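Local coordinates for HAT1-interacting factor 1 (Saccharomyces cerevisiae, PDB 4NQ0), which binds histones H3-H4 and H2A-H2B as a chaperone of the nuclear HAT-B complex and takes part in chromatin assembly and telomere silencing, at residues Ser174-His179 against Tyr266-Pro271; Asp180-Asp185 against Gln212-Leu217; Val238-Gly243 against Leu260-Tyr265; Asp300-Phe305 against Asp338-Asn343. One frame throughout, in Å; residues are numbered along the deposited sequence.

Overall arrangement
The chain runs from the N-terminal helices through the unmodelled residues 80-159 into a loop that supplies the first segments of contacts 1 and 2. Contact 1 ties this loop to the end of helix 252-266 and closes a long stretch of chain. Contacts 2 and 3 are both nested inside it, one after the other. Contact 2 lays the same loop on helix 202-218. Contact 3 pairs helices 229-248 and 252-266 near the centre of the chain. Asp180 joins contacts 2 and 3 by a salt bridge to Lys261 and a hydrogen bond to Tyr265. Contact 4 follows in series and pairs helices 298-316 and 323-344; its Arg304 packs on Leu260 and Leu263 of contact 3.

Contact 1 of 4, residues Ser174-His179 against Tyr266-Pro271; sequences SPANEH and YKTLKP
Pro175 lies across the start of the Lys267 side chain at about a right angle. The contact joins an extended loop to the type I beta turn from Tyr266 to Leu269, which follows helix 252-266 of the TPR domain. The turn is closed by the backbone bond from Leu269 N to Tyr266 O, 3.1 Å. Pro175 offers its ring carbons: CG lies 3.8 Å from Lys267 O, and CB is 4.1 Å from Lys267 CB. Lys267 CG stands beside its own backbone N, chi1 -79°, and the chain then runs out extended past Ser174 O. Its amino group is bonded to Phe173 O, so the lysine runs along the loop beyond the proline. Thr268 turns its two branches to different tasks. OG1 sits between the backbone N and the carbonyl carbon, chi1 69°, and is bonded to Tyr265 O and to Arg232. The methyl CG2 meets the loop, 3.3 Å from Ala176 O, with Pro175 CB and Ala176 CB further off. Ala176 also forms a backbone hydrogen bond with Gly264, which ties the loop to the last turn of helix 252-266. Residues 174-179 lie in a region important for binding H3-H4 and H2A-H2B, and 266-271 in one that interacts with H2A-H2B. A water donates to Ser174 O at 2.5 Å and accepts a weak bond from Lys267 NZ at 3.5 Å.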
loop_
_atom_site.group_PDB
_atom_site.type_symbol
_atom_site.label_atom_id
_atom_site.label_comp_id
_atom_site.label_asym_id
_atom_site.label_seq_id
_atom_site.Cartn_x
_atom_site.Cartn_y
_atom_site.Cartn_z
ATOM N N SER A 174 16.929 5.348 3.202
ATOM C CA SER A 174 17.056 4.568 4.423
ATOM C C SER A 174 15.870 3.625 4.625
ATOM O O SER A 174 14.798 3.842 4.068
ATOM C CB SER A 174 17.168 5.487 5.639
ATOM O OG SER A 174 18.324 6.291 5.549
ATOM N N PRO A 175 16.075 2.563 5.423
ATOM C CA PRO A 175 14.982 1.740 5.922
ATOM C C PRO A 175 14.077 2.496 6.898
ATOM O O PRO A 175 14.498 3.487 7.507
ATOM C CB PRO A 175 15.701 0.596 6.649
ATOM C CG PRO A 175 17.045 0.524 6.027
ATOM C CD PRO A 175 17.389 1.937 5.671
ATOM N N ALA A 176 12.847 2.014 7.041
ATOM C CA ALA A 176 11.883 2.601 7.963
ATOM C C ALA A 176 12.348 2.364 9.393
ATOM O O ALA A 176 12.642 1.232 9.773
ATOM C CB ALA A 176 10.509 1.993 7.754
ATOM N N ASN A 177 12.422 3.434 10.178
ATOM C CA ASN A 177 12.816 3.331 11.588
ATOM C C ASN A 177 11.694 2.790 12.475
ATOM O O ASN A 177 10.534 2.710 12.060
ATOM C CB ASN A 177 13.312 4.680 12.127
ATOM C CG ASN A 177 12.419 5.829 11.726
ATOM O OD1 ASN A 177 12.466 6.290 10.583
ATOM N ND2 ASN A 177 11.593 6.293 12.653
ATOM N N GLU A 178 12.072 2.427 13.702
ATOM C CA GLU A 178 11.173 1.855 14.713
ATOM C C GLU A 178 9.785 2.501 14.830
ATOM O O GLU A 178 8.835 1.815 15.205
ATOM C CB GLU A 178 11.851 1.889 16.095
ATOM N N HIS A 179 9.658 3.799 14.538
ATOM C CA HIS A 179 8.362 4.478 14.699
ATOM C C HIS A 179 7.778 5.026 13.401
ATOM O O HIS A 179 8.512 5.409 12.479
ATOM C CB HIS A 179 8.431 5.598 15.737
ATOM C CG HIS A 179 7.082 6.054 16.201
ATOM N ND1 HIS A 179 6.252 5.257 16.962
ATOM C CD2 HIS A 179 6.401 7.204 15.979
ATOM C CE1 HIS A 179 5.125 5.904 17.203
ATOM N NE2 HIS A 179 5.192 7.089 16.620
ATOM N N TYR A 266 9.993 -2.388 3.193
ATOM C CA TYR A 266 10.616 -3.531 2.528
ATOM C C TYR A 266 12.114 -3.582 2.821
ATOM O O TYR A 266 12.703 -4.651 2.885
ATOM C CB TYR A 266 10.382 -3.464 1.021
ATOM C CG TYR A 266 8.936 -3.598 0.581
ATOM C CD1 TYR A 266 8.072 -4.490 1.196
ATOM C CD2 TYR A 266 8.452 -2.867 -0.496
ATOM C CE1 TYR A 266 6.743 -4.620 0.781
ATOM C CE2 TYR A 266 7.139 -2.998 -0.919
ATOM C CZ TYR A 266 6.289 -3.886 -0.271
ATOM O OH TYR A 266 4.991 -4.045 -0.694
ATOM N N LYS A 267 12.726 -2.420 3.013
ATOM C CA LYS A 267 14.159 -2.347 3.323
ATOM C C LYS A 267 14.543 -2.769 4.741
ATOM O O LYS A 267 15.725 -2.936 5.028
ATOM C CB LYS A 267 14.681 -0.948 3.030
ATOM C CG LYS A 267 14.929 -0.721 1.546
ATOM C CD LYS A 267 15.214 0.746 1.280
ATOM C CE LYS A 267 16.060 0.952 0.034
ATOM N NZ LYS A 267 16.136 2.415 -0.320
ATOM N N THR A 268 13.567 -2.957 5.622
ATOM C CA THR A 268 13.842 -3.535 6.943
ATOM C C THR A 268 13.828 -5.060 6.887
ATOM O O THR A 268 14.127 -5.728 7.878
ATOM C CB THR A 268 12.799 -3.105 7.986
ATOM O OG1 THR A 268 11.540 -3.718 7.678
ATOM C CG2 THR A 268 12.656 -1.569 8.027
ATOM N N LEU A 269 13.433 -5.606 5.740
ATOM C CA LEU A 269 13.228 -7.044 5.595
ATOM C C LEU A 269 14.547 -7.739 5.315
ATOM O O LEU A 269 15.402 -7.202 4.603
ATOM C CB LEU A 269 12.249 -7.338 4.451
ATOM C CG LEU A 269 10.759 -7.571 4.723
ATOM C CD1 LEU A 269 10.282 -7.061 6.084
ATOM C CD2 LEU A 269 9.946 -6.946 3.594
ATOM N N LYS A 270 14.690 -8.939 5.873
ATOM C CA LYS A 270 15.807 -9.819 5.558
ATOM C C LYS A 270 15.877 -10.041 4.053
ATOM O O LYS A 270 14.878 -10.436 3.447
ATOM C CB LYS A 270 15.686 -11.168 6.282
ATOM C CG LYS A 270 16.630 -11.295 7.466
ATOM C CD LYS A 270 16.051 -12.140 8.601
ATOM C CE LYS A 270 16.870 -11.964 9.873
ATOM N N PRO A 271 17.062 -9.791 3.455
ATOM C CA PRO A 271 17.246 -9.872 2.005
ATOM C C PRO A 271 16.761 -11.192 1.426
ATOM O O PRO A 271 16.954 -12.242 2.036
ATOM C CB PRO A 271 18.764 -9.739 1.830
ATOM C CG PRO A 271 19.235 -9.040 3.057
ATOM C CD PRO A 271 18.335 -9.516 4.151
HETATM O O HOH W 1 13.697 3.649 1.821
#

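Contact 2 of 4, residues Asp180-Asp185 against Gln212-Leu217; sequences DDEIED and QALMLL
Met215 has the largest buried share of the contact and lies against Glu184 and Asp185. Its CG is anti to the backbone N, chi1 165°, and packs 3.5 Å from Glu184 O. A bend at chi3, -56°, brings the methyl CE to 3.6 Å from Glu184 OE1, close to Glu184 CB as well. Met215 CE also lies 3.7 Å from Asp185 O. An alanine in its place would probably leave Glu184 and the Asp185 carbonyl without this packing and open a gap between loop and helix. Ile183 meets the helix through its CG2 branch, 3.7 Å from Leu214 O. Glu182 CG touches Leu214 CD1 more loosely.

The loop thus packs along helix 202-218, in the predicted first TPR repeat. Its own shape is set by a type I beta turn from Asp180 to Ile183 and an Asx turn, in which Glu182 N donates to Asp180 OD1 at 3.1 Å from out of the carboxylate plane.

The polar link across the contact is a water that donates to Glu184 O at 2.7 Å and Met215 O at 2.7 Å. The carboxylates of Asp180 and Glu182 are engaged outside these segments: both form salt bridges with Lys261, and Glu182 OE2 accepts from His258.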
loop_
_atom_site.group_PDB
_atom_site.type_symbol
_atom_site.label_atom_id
_atom_site.label_comp_id
_atom_site.label_asym_id
_atom_site.label_seq_id
_atom_site.Cartn_x
_atom_site.Cartn_y
_atom_site.Cartn_z
ATOM N N ASP A 180 6.445 5.050 13.365
ATOM C CA ASP A 180 5.662 5.422 12.200
ATOM C C ASP A 180 4.410 6.159 12.696
ATOM O O ASP A 180 3.481 5.535 13.223
ATOM C CB ASP A 180 5.291 4.152 11.418
ATOM C CG ASP A 180 4.497 4.438 10.150
ATOM O OD1 ASP A 180 3.996 5.566 9.978
ATOM O OD2 ASP A 180 4.366 3.524 9.315
ATOM N N ASP A 181 4.386 7.480 12.509
ATOM C CA ASP A 181 3.318 8.336 13.062
ATOM C C ASP A 181 1.955 8.123 12.400
ATOM O O ASP A 181 0.924 8.530 12.940
ATOM C CB ASP A 181 3.709 9.828 12.980
ATOM C CG ASP A 181 4.132 10.415 14.337
ATOM O OD1 ASP A 181 4.637 9.666 15.213
ATOM O OD2 ASP A 181 3.952 11.644 14.525
ATOM N N GLU A 182 1.951 7.479 11.240
ATOM C CA GLU A 182 0.728 7.246 10.485
ATOM C C GLU A 182 -0.044 6.017 10.981
ATOM O O GLU A 182 -1.199 5.803 10.602
ATOM C CB GLU A 182 1.091 7.112 9.007
ATOM C CG GLU A 182 -0.070 6.919 8.052
ATOM C CD GLU A 182 0.346 7.117 6.599
ATOM O OE1 GLU A 182 1.546 7.358 6.339
ATOM O OE2 GLU A 182 -0.531 7.025 5.717
ATOM N N ILE A 183 0.574 5.201 11.826
ATOM C CA ILE A 183 -0.138 4.065 12.389
ATOM C C ILE A 183 -0.944 4.535 13.600
ATOM O O ILE A 183 -0.373 4.910 14.619
ATOM C CB ILE A 183 0.815 2.933 12.780
ATOM C CG1 ILE A 183 1.533 2.418 11.525
ATOM C CG2 ILE A 183 0.050 1.813 13.461
ATOM C CD1 ILE A 183 2.454 1.257 11.782
ATOM N N GLU A 184 -2.268 4.515 13.477
ATOM C CA GLU A 184 -3.143 5.006 14.541
ATOM C C GLU A 184 -3.230 3.998 15.672
ATOM O O GLU A 184 -2.985 2.806 15.473
ATOM C CB GLU A 184 -4.554 5.254 14.017
ATOM C CG GLU A 184 -4.679 6.240 12.870
ATOM C CD GLU A 184 -6.109 6.312 12.348
ATOM O OE1 GLU A 184 -7.044 6.253 13.179
ATOM O OE2 GLU A 184 -6.302 6.415 11.115
ATOM N N ASP A 185 -3.601 4.485 16.852
ATOM C CA ASP A 185 -3.905 3.629 17.989
ATOM C C ASP A 185 -5.153 2.824 17.697
ATOM O O ASP A 185 -6.104 3.321 17.093
ATOM C CB ASP A 185 -4.144 4.463 19.257
ATOM C CG ASP A 185 -4.116 3.623 20.528
ATOM O OD1 ASP A 185 -3.147 3.770 21.297
ATOM O OD2 ASP A 185 -5.043 2.819 20.770
ATOM N N GLN A 212 -7.022 1.499 8.874
ATOM C CA GLN A 212 -7.318 0.543 9.931
ATOM C C GLN A 212 -6.553 -0.775 9.790
ATOM O O GLN A 212 -6.202 -1.389 10.791
ATOM C CB GLN A 212 -8.827 0.308 10.012
ATOM C CG GLN A 212 -9.594 1.585 10.400
ATOM C CD GLN A 212 -11.081 1.434 10.261
ATOM O OE1 GLN A 212 -11.737 0.908 11.155
ATOM N NE2 GLN A 212 -11.636 1.908 9.140
ATOM N N ALA A 213 -6.297 -1.225 8.566
ATOM C CA ALA A 213 -5.387 -2.370 8.376
ATOM C C ALA A 213 -4.008 -2.090 8.986
ATOM O O ALA A 213 -3.440 -2.949 9.682
ATOM C CB ALA A 213 -5.255 -2.731 6.909
ATOM N N LEU A 214 -3.493 -0.887 8.733
ATOM C CA LEU A 214 -2.200 -0.459 9.258
ATOM C C LEU A 214 -2.221 -0.476 10.765
ATOM O O LEU A 214 -1.303 -0.965 11.404
ATOM C CB LEU A 214 -1.866 0.973 8.828
ATOM C CG LEU A 214 -1.310 1.232 7.441
ATOM C CD1 LEU A 214 -1.197 2.741 7.245
ATOM C CD2 LEU A 214 0.048 0.550 7.246
ATOM N N MET A 215 -3.267 0.123 11.314
ATOM C CA MET A 215 -3.486 0.169 12.753
ATOM C C MET A 215 -3.357 -1.229 13.350
ATOM O O MET A 215 -2.649 -1.425 14.336
ATOM C CB MET A 215 -4.872 0.779 13.011
ATOM C CG MET A 215 -5.478 0.628 14.389
ATOM S SD MET A 215 -7.245 1.063 14.320
ATOM C CE MET A 215 -7.188 2.722 13.626
ATOM N N LEU A 216 -4.025 -2.197 12.737
ATOM C CA LEU A 216 -4.056 -3.570 13.252
ATOM C C LEU A 216 -2.702 -4.282 13.085
ATOM O O LEU A 216 -2.187 -4.886 14.034
ATOM C CB LEU A 216 -5.186 -4.355 12.575
ATOM C CG LEU A 216 -6.595 -3.880 12.955
ATOM C CD1 LEU A 216 -7.665 -4.384 11.992
ATOM C CD2 LEU A 216 -6.921 -4.294 14.395
ATOM N N LEU A 217 -2.131 -4.197 11.887
ATOM C CA LEU A 217 -0.827 -4.793 11.595
ATOM C C LEU A 217 0.296 -4.183 12.441
ATOM O O LEU A 217 1.189 -4.894 12.895
ATOM C CB LEU A 217 -0.490 -4.631 10.104
ATOM C CG LEU A 217 -1.336 -5.432 9.114
ATOM C CD1 LEU A 217 -1.169 -4.899 7.697
ATOM C CD2 LEU A 217 -0.972 -6.912 9.171
HETATM O O HOH W 2 -2.005 0.419 16.240
#

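Contact 3 of 4, residues Val238-Gly243 against Leu260-Tyr265; sequences VYILMG and LKALGY
Tyr239 stands against Lys261, Ala262 and Tyr265, and its ring is the main bump of this contact. The two helices run antiparallel, with axes only 8.2 Å apart at an angle of 165°. They fall largely within the predicted second TPR repeat, 229-262. Ala262 presents only a methyl here, consistent with the close approach. Its CB receives Tyr239 CB at 3.7 Å and Ile240 CD1 at 3.5 Å, the latter a tight carbon contact. Lys261 covers one face of the Tyr239 ring in a CH-pi contact, with CB 3.9 Å from the ring centroid. The lysine chain bends at chi2, chi3 and chi4 and brings CE to the phenol oxygen. Tyr265 comes to the edge of the Tyr239 ring, its CE2 lying 3.5 Å from Tyr239 CE2, with the ring planes at 35°. Asp180 OD2, of the loop before helix 202-218, accepts from the hydroxyls of Tyr239 and Tyr265. Replacing Tyr239 with an alanine would probably leave the Lys261 chain without its aromatic support and Asp180 OD2 with only the Tyr265 hydroxyl of its two tyrosine partners. On the flanks, Tyr239 touches Leu214 of helix 202-218, and Ile240 touches Leu285 of helix 273-290.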
loop_
_atom_site.group_PDB
_atom_site.type_symbol
_atom_site.label_atom_id
_atom_site.label_comp_id
_atom_site.label_asym_id
_atom_site.label_seq_id
_atom_site.Cartn_x
_atom_site.Cartn_y
_atom_site.Cartn_z
ATOM N N VAL A 238 0.425 -2.794 2.296
ATOM C CA VAL A 238 -0.696 -1.883 2.503
ATOM C C VAL A 238 -0.377 -0.498 1.953
ATOM O O VAL A 238 -1.246 0.146 1.332
ATOM C CB VAL A 238 -1.101 -1.788 3.978
ATOM C CG1 VAL A 238 -2.109 -0.634 4.197
ATOM C CG2 VAL A 238 -1.678 -3.132 4.438
ATOM N N TYR A 239 0.856 -0.041 2.165
ATOM C CA TYR A 239 1.257 1.282 1.685
ATOM C C TYR A 239 1.254 1.331 0.161
ATOM O O TYR A 239 0.840 2.337 -0.416
ATOM C CB TYR A 239 2.619 1.720 2.259
ATOM C CG TYR A 239 2.541 2.332 3.643
ATOM C CD1 TYR A 239 1.687 3.398 3.908
ATOM C CD2 TYR A 239 3.336 1.863 4.682
ATOM C CE1 TYR A 239 1.614 3.972 5.169
ATOM C CE2 TYR A 239 3.270 2.424 5.945
ATOM C CZ TYR A 239 2.407 3.469 6.183
ATOM O OH TYR A 239 2.356 4.007 7.425
ATOM N N ILE A 240 1.693 0.257 -0.494
ATOM C CA ILE A 240 1.608 0.168 -1.955
ATOM C C ILE A 240 0.154 0.285 -2.417
ATOM O O ILE A 240 -0.149 1.032 -3.352
ATOM C CB ILE A 240 2.219 -1.148 -2.528
ATOM C CG1 ILE A 240 3.737 -1.234 -2.280
ATOM C CG2 ILE A 240 1.932 -1.264 -4.028
ATOM C CD1 ILE A 240 4.578 -0.141 -2.965
ATOM N N LEU A 241 -0.750 -0.439 -1.771
ATOM C CA LEU A 241 -2.172 -0.369 -2.126
ATOM C C LEU A 241 -2.721 1.041 -1.911
ATOM O O LEU A 241 -3.430 1.558 -2.756
ATOM C CB LEU A 241 -3.007 -1.353 -1.293
ATOM C CG LEU A 241 -3.979 -2.293 -2.006
ATOM C CD1 LEU A 241 -4.825 -3.031 -0.937
ATOM C CD2 LEU A 241 -4.890 -1.602 -3.036
ATOM N N MET A 242 -2.408 1.646 -0.770
ATOM C CA MET A 242 -2.787 3.033 -0.519
ATOM C C MET A 242 -2.288 3.932 -1.647
ATOM O O MET A 242 -3.037 4.739 -2.175
ATOM C CB MET A 242 -2.222 3.522 0.805
ATOM C CG MET A 242 -2.949 2.995 2.015
ATOM S SD MET A 242 -2.197 3.695 3.475
ATOM C CE MET A 242 -3.384 3.218 4.715
ATOM N N GLY A 243 -1.032 3.743 -2.043
ATOM C CA GLY A 243 -0.462 4.517 -3.132
ATOM C C GLY A 243 -1.202 4.322 -4.439
ATOM O O GLY A 243 -1.537 5.297 -5.119
ATOM N N LEU A 260 7.003 5.523 -1.104
ATOM C CA LEU A 260 8.249 5.691 -0.362
ATOM C C LEU A 260 8.213 5.077 1.029
ATOM O O LEU A 260 9.244 4.603 1.508
ATOM C CB LEU A 260 8.613 7.168 -0.229
ATOM C CG LEU A 260 9.067 7.869 -1.521
ATOM C CD1 LEU A 260 9.085 9.359 -1.273
ATOM C CD2 LEU A 260 10.426 7.382 -1.989
ATOM N N LYS A 261 7.062 5.136 1.691
ATOM C CA LYS A 261 6.893 4.474 2.987
ATOM C C LYS A 261 6.967 2.960 2.821
ATOM O O LYS A 261 7.591 2.282 3.628
ATOM C CB LYS A 261 5.553 4.849 3.644
ATOM C CG LYS A 261 5.480 6.282 4.144
ATOM C CD LYS A 261 5.786 6.436 5.633
ATOM C CE LYS A 261 4.698 5.820 6.496
ATOM N NZ LYS A 261 4.191 6.702 7.581
ATOM N N ALA A 262 6.341 2.439 1.768
ATOM C CA ALA A 262 6.359 1.005 1.502
ATOM C C ALA A 262 7.797 0.559 1.279
ATOM O O ALA A 262 8.255 -0.414 1.863
ATOM C CB ALA A 262 5.502 0.665 0.278
ATOM N N LEU A 263 8.506 1.314 0.453
ATOM C CA LEU A 263 9.899 1.044 0.148
ATOM C C LEU A 263 10.734 0.991 1.429
ATOM O O LEU A 263 11.518 0.074 1.615
ATOM C CB LEU A 263 10.409 2.104 -0.833
ATOM C CG LEU A 263 11.773 1.954 -1.500
ATOM C CD1 LEU A 263 11.849 0.757 -2.451
ATOM C CD2 LEU A 263 12.087 3.256 -2.259
ATOM N N GLY A 264 10.552 1.950 2.326
ATOM C CA GLY A 264 11.225 1.910 3.628
ATOM C C GLY A 264 10.945 0.643 4.431
ATOM O O GLY A 264 11.835 0.112 5.093
ATOM N N TYR A 265 9.708 0.154 4.387
ATOM C CA TYR A 265 9.346 -1.055 5.122
ATOM C C TYR A 265 9.994 -2.296 4.516
ATOM O O TYR A 265 10.504 -3.146 5.236
ATOM C CB TYR A 265 7.821 -1.220 5.216
ATOM C CG TYR A 265 7.241 -0.516 6.423
ATOM C CD1 TYR A 265 7.177 -1.156 7.660
ATOM C CD2 TYR A 265 6.785 0.790 6.341
ATOM C CE1 TYR A 265 6.665 -0.519 8.766
ATOM C CE2 TYR A 265 6.273 1.437 7.450
ATOM C CZ TYR A 265 6.224 0.771 8.662
ATOM O OH TYR A 265 5.705 1.390 9.760
#

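Contact 4 of 4, residues Asp300-Phe305 against Asp338-Asn343; sequences DKLKRF and DEVQEN
Lys301 NZ is gripped by several acceptors: the backbone oxygen of Val293, Gln344 OE1 and, weakly, Leu290 O. Its extended chain passes Val340, with CD 4.0 Å from Val340 CG2. Val340 is the centre of the contact and uses both methyls. CG1, anti to the backbone N at chi1 174°, meets Leu302 CG at 3.7 Å, the two side chains sliding past each other in opposite directions. CG2 points to the edge of the Phe305 ring, in its plane, and lies 3.7 Å from CE2. The Lys301 backbone O sits over one face of that ring, toward the rim. Gln341 closes the other flank, crossing Leu302 at about a right angle, with NE2 3.9 Å from Leu302 CD2. Within helix 323-344, Asn343 ND2 donates to Glu339 OE2 at 3.1 Å, from above the carboxylate plane. The helices are antiparallel; their axes come within 9.9 Å at 152°, with Leu302, Phe305 and Val340 between them. Helix 298-316, within the predicted third TPR repeat, is thus covered by helix 323-344, near the C-terminal end of the model. Phe305 also touches Cys287 and Leu290 of helix 273-290, and Arg304 reaches Leu260 and Leu263 of helix 252-266.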
loop_
_atom_site.group_PDB
_atom_site.type_symbol
_atom_site.label_atom_id
_atom_site.label_comp_id
_atom_site.label_asym_id
_atom_site.label_seq_id
_atom_site.Cartn_x
_atom_site.Cartn_y
_atom_site.Cartn_z
ATOM N N ASP A 300 14.904 17.527 -9.050
ATOM C CA ASP A 300 14.603 16.454 -8.096
ATOM C C ASP A 300 13.998 15.236 -8.795
ATOM O O ASP A 300 14.308 14.106 -8.432
ATOM C CB ASP A 300 13.671 16.952 -6.977
ATOM C CG ASP A 300 14.325 18.023 -6.092
ATOM O OD1 ASP A 300 13.599 18.911 -5.591
ATOM O OD2 ASP A 300 15.567 17.981 -5.892
ATOM N N LYS A 301 13.138 15.457 -9.789
ATOM C CA LYS A 301 12.607 14.339 -10.558
ATOM C C LYS A 301 13.749 13.554 -11.193
ATOM O O LYS A 301 13.820 12.332 -11.047
ATOM C CB LYS A 301 11.628 14.797 -11.638
ATOM C CG LYS A 301 10.341 15.345 -11.095
ATOM C CD LYS A 301 9.293 15.465 -12.171
ATOM C CE LYS A 301 8.089 16.175 -11.642
ATOM N NZ LYS A 301 6.966 16.131 -12.582
ATOM N N LEU A 302 14.647 14.268 -11.871
ATOM C CA LEU A 302 15.730 13.640 -12.626
ATOM C C LEU A 302 16.622 12.799 -11.732
ATOM O O LEU A 302 16.992 11.688 -12.104
ATOM C CB LEU A 302 16.575 14.681 -13.370
ATOM C CG LEU A 302 15.949 15.273 -14.638
ATOM C CD1 LEU A 302 16.823 16.401 -15.231
ATOM C CD2 LEU A 302 15.726 14.154 -15.658
ATOM N N LYS A 303 16.955 13.321 -10.554
ATOM C CA LYS A 303 17.803 12.581 -9.611
ATOM C C LYS A 303 17.164 11.268 -9.176
ATOM O O LYS A 303 17.853 10.262 -9.052
ATOM C CB LYS A 303 18.122 13.418 -8.375
ATOM C CG LYS A 303 18.993 14.628 -8.662
ATOM C CD LYS A 303 19.372 15.417 -7.396
ATOM C CE LYS A 303 19.996 16.765 -7.800
ATOM N NZ LYS A 303 20.495 17.597 -6.656
ATOM N N ARG A 304 15.850 11.280 -8.939
ATOM C CA ARG A 304 15.149 10.053 -8.520
ATOM C C ARG A 304 15.021 9.077 -9.682
ATOM O O ARG A 304 15.210 7.871 -9.503
ATOM C CB ARG A 304 13.759 10.351 -7.941
ATOM C CG ARG A 304 13.091 9.140 -7.290
ATOM C CD ARG A 304 13.643 8.900 -5.891
ATOM N NE ARG A 304 13.300 7.579 -5.349
ATOM C CZ ARG A 304 13.451 7.202 -4.080
ATOM N NH1 ARG A 304 13.898 8.054 -3.155
ATOM N NH2 ARG A 304 13.129 5.954 -3.720
ATOM N N PHE A 305 14.687 9.584 -10.867
ATOM C CA PHE A 305 14.617 8.725 -12.042
ATOM C C PHE A 305 15.952 8.011 -12.299
ATOM O O PHE A 305 15.976 6.815 -12.573
ATOM C CB PHE A 305 14.231 9.510 -13.301
ATOM C CG PHE A 305 12.852 10.109 -13.271
ATOM C CD1 PHE A 305 11.827 9.522 -12.562
ATOM C CD2 PHE A 305 12.578 11.252 -14.004
ATOM C CE1 PHE A 305 10.578 10.069 -12.546
ATOM C CE2 PHE A 305 11.322 11.809 -13.996
ATOM C CZ PHE A 305 10.310 11.215 -13.269
ATOM N N ASP A 338 13.528 11.511 -20.339
ATOM C CA ASP A 338 13.342 12.294 -21.575
ATOM C C ASP A 338 12.308 13.409 -21.406
ATOM O O ASP A 338 12.598 14.561 -21.677
ATOM C CB ASP A 338 12.929 11.387 -22.731
ATOM C CG ASP A 338 13.993 10.359 -23.077
ATOM O OD1 ASP A 338 13.631 9.345 -23.697
ATOM O OD2 ASP A 338 15.181 10.552 -22.714
ATOM N N GLU A 339 11.109 13.056 -20.963
ATOM C CA GLU A 339 10.038 14.034 -20.739
ATOM C C GLU A 339 10.502 15.238 -19.913
ATOM O O GLU A 339 10.291 16.380 -20.306
ATOM C CB GLU A 339 8.845 13.362 -20.056
ATOM C CG GLU A 339 7.761 14.318 -19.526
ATOM C CD GLU A 339 7.004 15.047 -20.627
ATOM O OE1 GLU A 339 7.067 14.611 -21.797
ATOM O OE2 GLU A 339 6.336 16.056 -20.314
ATOM N N VAL A 340 11.146 14.980 -18.780
ATOM C CA VAL A 340 11.607 16.062 -17.913
ATOM C C VAL A 340 12.770 16.848 -18.530
ATOM O O VAL A 340 12.768 18.083 -18.515
ATOM C CB VAL A 340 11.989 15.534 -16.515
ATOM C CG1 VAL A 340 12.620 16.635 -15.663
ATOM C CG2 VAL A 340 10.756 14.969 -15.829
ATOM N N GLN A 341 13.752 16.151 -19.091
ATOM C CA GLN A 341 14.895 16.840 -19.694
ATOM C C GLN A 341 14.488 17.777 -20.832
ATOM O O GLN A 341 15.054 18.861 -20.965
ATOM C CB GLN A 341 15.980 15.855 -20.158
ATOM C CG GLN A 341 17.219 15.862 -19.262
ATOM C CD GLN A 341 18.001 14.549 -19.279
ATOM O OE1 GLN A 341 18.020 13.828 -20.275
ATOM N NE2 GLN A 341 18.659 14.247 -18.166
ATOM N N GLU A 342 13.491 17.376 -21.621
ATOM C CA GLU A 342 13.080 18.133 -22.804
ATOM C C GLU A 342 12.044 19.227 -22.521
ATOM O O GLU A 342 12.109 20.298 -23.121
ATOM C CB GLU A 342 12.524 17.185 -23.874
ATOM C CG GLU A 342 13.506 16.120 -24.356
ATOM C CD GLU A 342 14.528 16.630 -25.365
ATOM O OE1 GLU A 342 15.638 16.064 -25.406
ATOM O OE2 GLU A 342 14.223 17.572 -26.133
ATOM N N ASN A 343 11.086 18.964 -21.632
ATOM C CA ASN A 343 9.972 19.895 -21.418
ATOM C C ASN A 343 10.045 20.679 -20.113
ATOM O O ASN A 343 9.920 21.903 -20.110
ATOM C CB ASN A 343 8.637 19.152 -21.483
ATOM C CG ASN A 343 8.417 18.461 -22.818
ATOM O OD1 ASN A 343 9.097 18.743 -23.805
ATOM N ND2 ASN A 343 7.461 17.545 -22.851
#